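Local coordinates for protein NtrC family transcriptional regulator (Clostridium acetobutylicum ATCC 824, PDB 2Q5C) that probably acts as a sigma-54-dependent, ATP-binding transcriptional activator, of which this chain is the N-terminal PrpR-type part, at residues Val52-Arg58 against Ile71-Ile76. Residues are numbered along the deposited sequence; the frame is centred on the assembly and turned at random.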
ATOM      1  N   VAL A  52      -2.508  -2.361  21.283  1.00 21.40           N
ATOM      2  CA  VAL A  52      -3.139  -1.266  20.545  1.00 20.65           C
ATOM      3  C   VAL A  52      -4.609  -1.572  20.292  1.00 20.26           C
ATOM      4  O   VAL A  52      -5.034  -2.749  20.396  1.00 21.55           O
ATOM      5  CB  VAL A  52      -2.432  -0.957  19.183  1.00 20.63           C
ATOM      6  CG1 VAL A  52      -0.948  -0.684  19.422  1.00 22.85           C
ATOM      7  CG2 VAL A  52      -2.606  -2.095  18.183  1.00 21.68           C
ATOM      8  N   ASP A  53      -5.373  -0.533  19.954  1.00 19.69           N
ATOM      9  CA  ASP A  53      -6.832  -0.674  19.715  1.00 20.31           C
ATOM     10  C   ASP A  53      -7.159  -0.998  18.257  1.00 21.09           C
ATOM     11  O   ASP A  53      -8.205  -1.563  17.963  1.00 22.03           O
ATOM     12  CB  ASP A  53      -7.569   0.586  20.133  1.00 21.10           C
ATOM     13  CG  ASP A  53      -7.437   0.858  21.604  1.00 24.77           C
ATOM     14  OD1 ASP A  53      -8.136   0.169  22.372  1.00 28.48           O
ATOM     15  OD2 ASP A  53      -6.620   1.700  22.010  1.00 25.28           O
ATOM     16  N   ALA A  54      -6.296  -0.613  17.336  1.00 19.17           N
ATOM     17  CA  ALA A  54      -6.534  -0.874  15.920  1.00 18.65           C
ATOM     18  C   ALA A  54      -5.225  -0.744  15.163  1.00 17.72           C
ATOM     19  O   ALA A  54      -4.303  -0.098  15.637  1.00 17.73           O
ATOM     20  CB  ALA A  54      -7.540   0.129  15.353  1.00 18.94           C
ATOM     21  N   ILE A  55      -5.183  -1.338  13.970  1.00 17.44           N
ATOM     22  CA  ILE A  55      -4.048  -1.267  13.048  1.00 16.84           C
ATOM     23  C   ILE A  55      -4.560  -0.727  11.726  1.00 17.45           C
ATOM     24  O   ILE A  55      -5.657  -1.106  11.281  1.00 18.08           O
ATOM     25  CB  ILE A  55      -3.395  -2.601  12.873  1.00 17.33           C
ATOM     26  CG1 ILE A  55      -2.803  -3.020  14.242  1.00 21.36           C
ATOM     27  CG2 ILE A  55      -2.237  -2.529  11.838  1.00 18.33           C
ATOM     28  CD1 ILE A  55      -2.459  -4.471  14.345  1.00 25.03           C
ATOM     29  N   ILE A  56      -3.800   0.193  11.115  1.00 15.47           N
ATOM     30  CA  ILE A  56      -4.042   0.725   9.768  1.00 15.30           C
ATOM     31  C   ILE A  56      -2.880   0.318   8.883  1.00 15.15           C
ATOM     32  O   ILE A  56      -1.700   0.385   9.283  1.00 15.13           O
ATOM     33  CB  ILE A  56      -4.195   2.276   9.790  1.00 15.21           C
ATOM     34  CG1 ILE A  56      -5.391   2.730  10.636  1.00 16.35           C
ATOM     35  CG2 ILE A  56      -4.264   2.790   8.356  1.00 14.58           C
ATOM     36  CD1 ILE A  56      -5.469   4.212  10.865  1.00 16.86           C
ATOM     37  N   SER A  57      -3.188  -0.097   7.657  1.00 15.81           N
ATOM     38  CA  SER A  57      -2.159  -0.486   6.680  1.00 16.36           C
ATOM     39  C   SER A  57      -2.770  -0.327   5.311  1.00 16.51           C
ATOM     40  O   SER A  57      -3.901   0.115   5.210  1.00 18.23           O
ATOM     41  CB  SER A  57      -1.585  -1.868   6.960  1.00 16.20           C
ATOM     42  OG  SER A  57      -2.601  -2.844   6.789  1.00 18.03           O
ATOM     43  N   ARG A  58      -2.027  -0.663   4.254  1.00 17.90           N
ATOM     44  CA  ARG A  58      -2.530  -0.423   2.924  1.00 19.45           C
ATOM     45  C   ARG A  58      -2.403  -1.669   2.084  1.00 19.87           C
ATOM     46  O   ARG A  58      -1.483  -2.468   2.248  1.00 20.26           O
ATOM     47  CB  ARG A  58      -1.708   0.715   2.329  1.00 20.70           C
ATOM     48  CG  ARG A  58      -2.240   1.243   1.030  1.00 25.17           C
ATOM     49  CD  ARG A  58      -1.829   2.699   0.872  1.00 31.38           C
ATOM     50  NE  ARG A  58      -0.446   2.845   0.445  1.00 36.59           N
ATOM     51  CZ  ARG A  58      -0.074   3.150  -0.807  1.00 40.21           C
ATOM     52  NH1 ARG A  58       1.208   3.254  -1.098  1.00 42.29           N
ATOM     53  NH2 ARG A  58      -0.986   3.351  -1.761  1.00 41.55           N
ATOM     54  N   ILE A  71      -7.848  -7.982  16.334  1.00 25.31           N
ATOM     55  CA  ILE A  71      -8.314  -6.627  16.598  1.00 23.69           C
ATOM     56  C   ILE A  71      -8.658  -5.939  15.266  1.00 22.44           C
ATOM     57  O   ILE A  71      -8.315  -6.479  14.210  1.00 22.73           O
ATOM     58  CB  ILE A  71      -7.273  -5.804  17.373  1.00 22.80           C
ATOM     59  CG1 ILE A  71      -5.986  -5.644  16.550  1.00 23.11           C
ATOM     60  CG2 ILE A  71      -6.976  -6.490  18.714  1.00 25.28           C
ATOM     61  CD1 ILE A  71      -5.031  -4.566  17.091  1.00 23.07           C
ATOM     62  N   PRO A  72      -9.332  -4.773  15.321  1.00 21.66           N
ATOM     63  CA  PRO A  72      -9.659  -4.051  14.077  1.00 21.79           C
ATOM     64  C   PRO A  72      -8.439  -3.746  13.195  1.00 21.59           C
ATOM     65  O   PRO A  72      -7.422  -3.239  13.694  1.00 21.88           O
ATOM     66  CB  PRO A  72     -10.283  -2.767  14.580  1.00 23.05           C
ATOM     67  CG  PRO A  72     -10.929  -3.172  15.903  1.00 22.68           C
ATOM     68  CD  PRO A  72      -9.921  -4.113  16.507  1.00 22.01           C
ATOM     69  N   SER A  73      -8.549  -4.124  11.925  1.00 21.12           N
ATOM     70  CA  SER A  73      -7.525  -3.936  10.893  1.00 20.11           C
ATOM     71  C   SER A  73      -8.202  -3.117   9.805  1.00 20.47           C
ATOM     72  O   SER A  73      -9.168  -3.570   9.180  1.00 21.47           O
ATOM     73  CB  SER A  73      -7.050  -5.278  10.306  1.00 20.55           C
ATOM     74  OG  SER A  73      -6.147  -5.080   9.190  1.00 23.89           O
ATOM     75  N   ILE A  74      -7.703  -1.911   9.565  1.00 18.47           N
ATOM     76  CA  ILE A  74      -8.300  -0.985   8.589  1.00 18.97           C
ATOM     77  C   ILE A  74      -7.356  -0.890   7.409  1.00 18.82           C
ATOM     78  O   ILE A  74      -6.134  -0.786   7.588  1.00 18.07           O
ATOM     79  CB  ILE A  74      -8.540   0.407   9.211  1.00 19.27           C
ATOM     80  CG1 ILE A  74      -9.638   0.351  10.278  1.00 20.16           C
ATOM     81  CG2 ILE A  74      -8.879   1.449   8.161  1.00 20.83           C
ATOM     82  CD1 ILE A  74      -9.162  -0.234  11.630  1.00 25.38           C
ATOM     83  N   SER A  75      -7.920  -0.947   6.209  1.00 19.61           N
ATOM     84  CA  SER A  75      -7.157  -0.865   4.989  1.00 20.69           C
ATOM     85  C   SER A  75      -7.293   0.514   4.362  1.00 20.34           C
ATOM     86  O   SER A  75      -8.404   0.971   4.139  1.00 21.53           O
ATOM     87  CB  SER A  75      -7.677  -1.897   3.999  1.00 22.77           C
ATOM     88  OG  SER A  75      -6.781  -1.921   2.925  1.00 26.09           O
ATOM     89  N   ILE A  76      -6.164   1.176   4.103  1.00 20.44           N
ATOM     90  CA  ILE A  76      -6.153   2.369   3.229  1.00 21.73           C
ATOM     91  C   ILE A  76      -6.277   1.835   1.797  1.00 22.69           C
ATOM     92  O   ILE A  76      -5.490   0.986   1.380  1.00 23.74           O
ATOM     93  CB  ILE A  76      -4.836   3.177   3.355  1.00 20.01           C
ATOM     94  CG1 ILE A  76      -4.598   3.659   4.798  1.00 22.17           C
ATOM     95  CG2 ILE A  76      -4.858   4.350   2.362  1.00 22.12           C
ATOM     96  CD1 ILE A  76      -3.102   4.015   5.068  1.00 22.62           C
TER
HETATM   97  O   HOH W   1      -4.438  -2.912   8.755  1.00 20.08           O
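Ile74 O is gripped twice: Ser57 N donates to it nearly head-on at 3.0 Å, and a water adds a second bond. That water also bonds Ser57 OG at 2.7 Å and Ser73 OG, so two small hydroxyl side chains on the same face of the sheet are tied across the strands. Ser57 OG gets there by standing between its own backbone N and carbonyl carbon (chi1 65°). The parallel pairing continues with Ile55 N to Pro72 O, Ile74 N to Ile55 O, and the nearly straight bond from Ile76 N to Ser57 O at 2.7 Å. Pro72, lacking an N-H, suits the strand's entrance, where its CD lies against Asp53 O. Beside it, Ile71 sets CD1 against Val52 CG2, 3.6 Å away, and also against Ile55 CD1, crossing both side chains at about a right angle. On the face away from the serines, branched Ile56 lays CG2 against Ile76 CG1 at 3.7 Å, while the aliphatic part of Arg58 slants over Ile76 and its NH1 bonds Ile166 O. The two strands belong to a right-handed beta-alpha-beta crossover at one edge of a four-stranded parallel sheet: connecting helix 59-66 packs on the serine face, helix 170-187 touches Ala54 and Ile76, and strand 6-11 flanks 54-58.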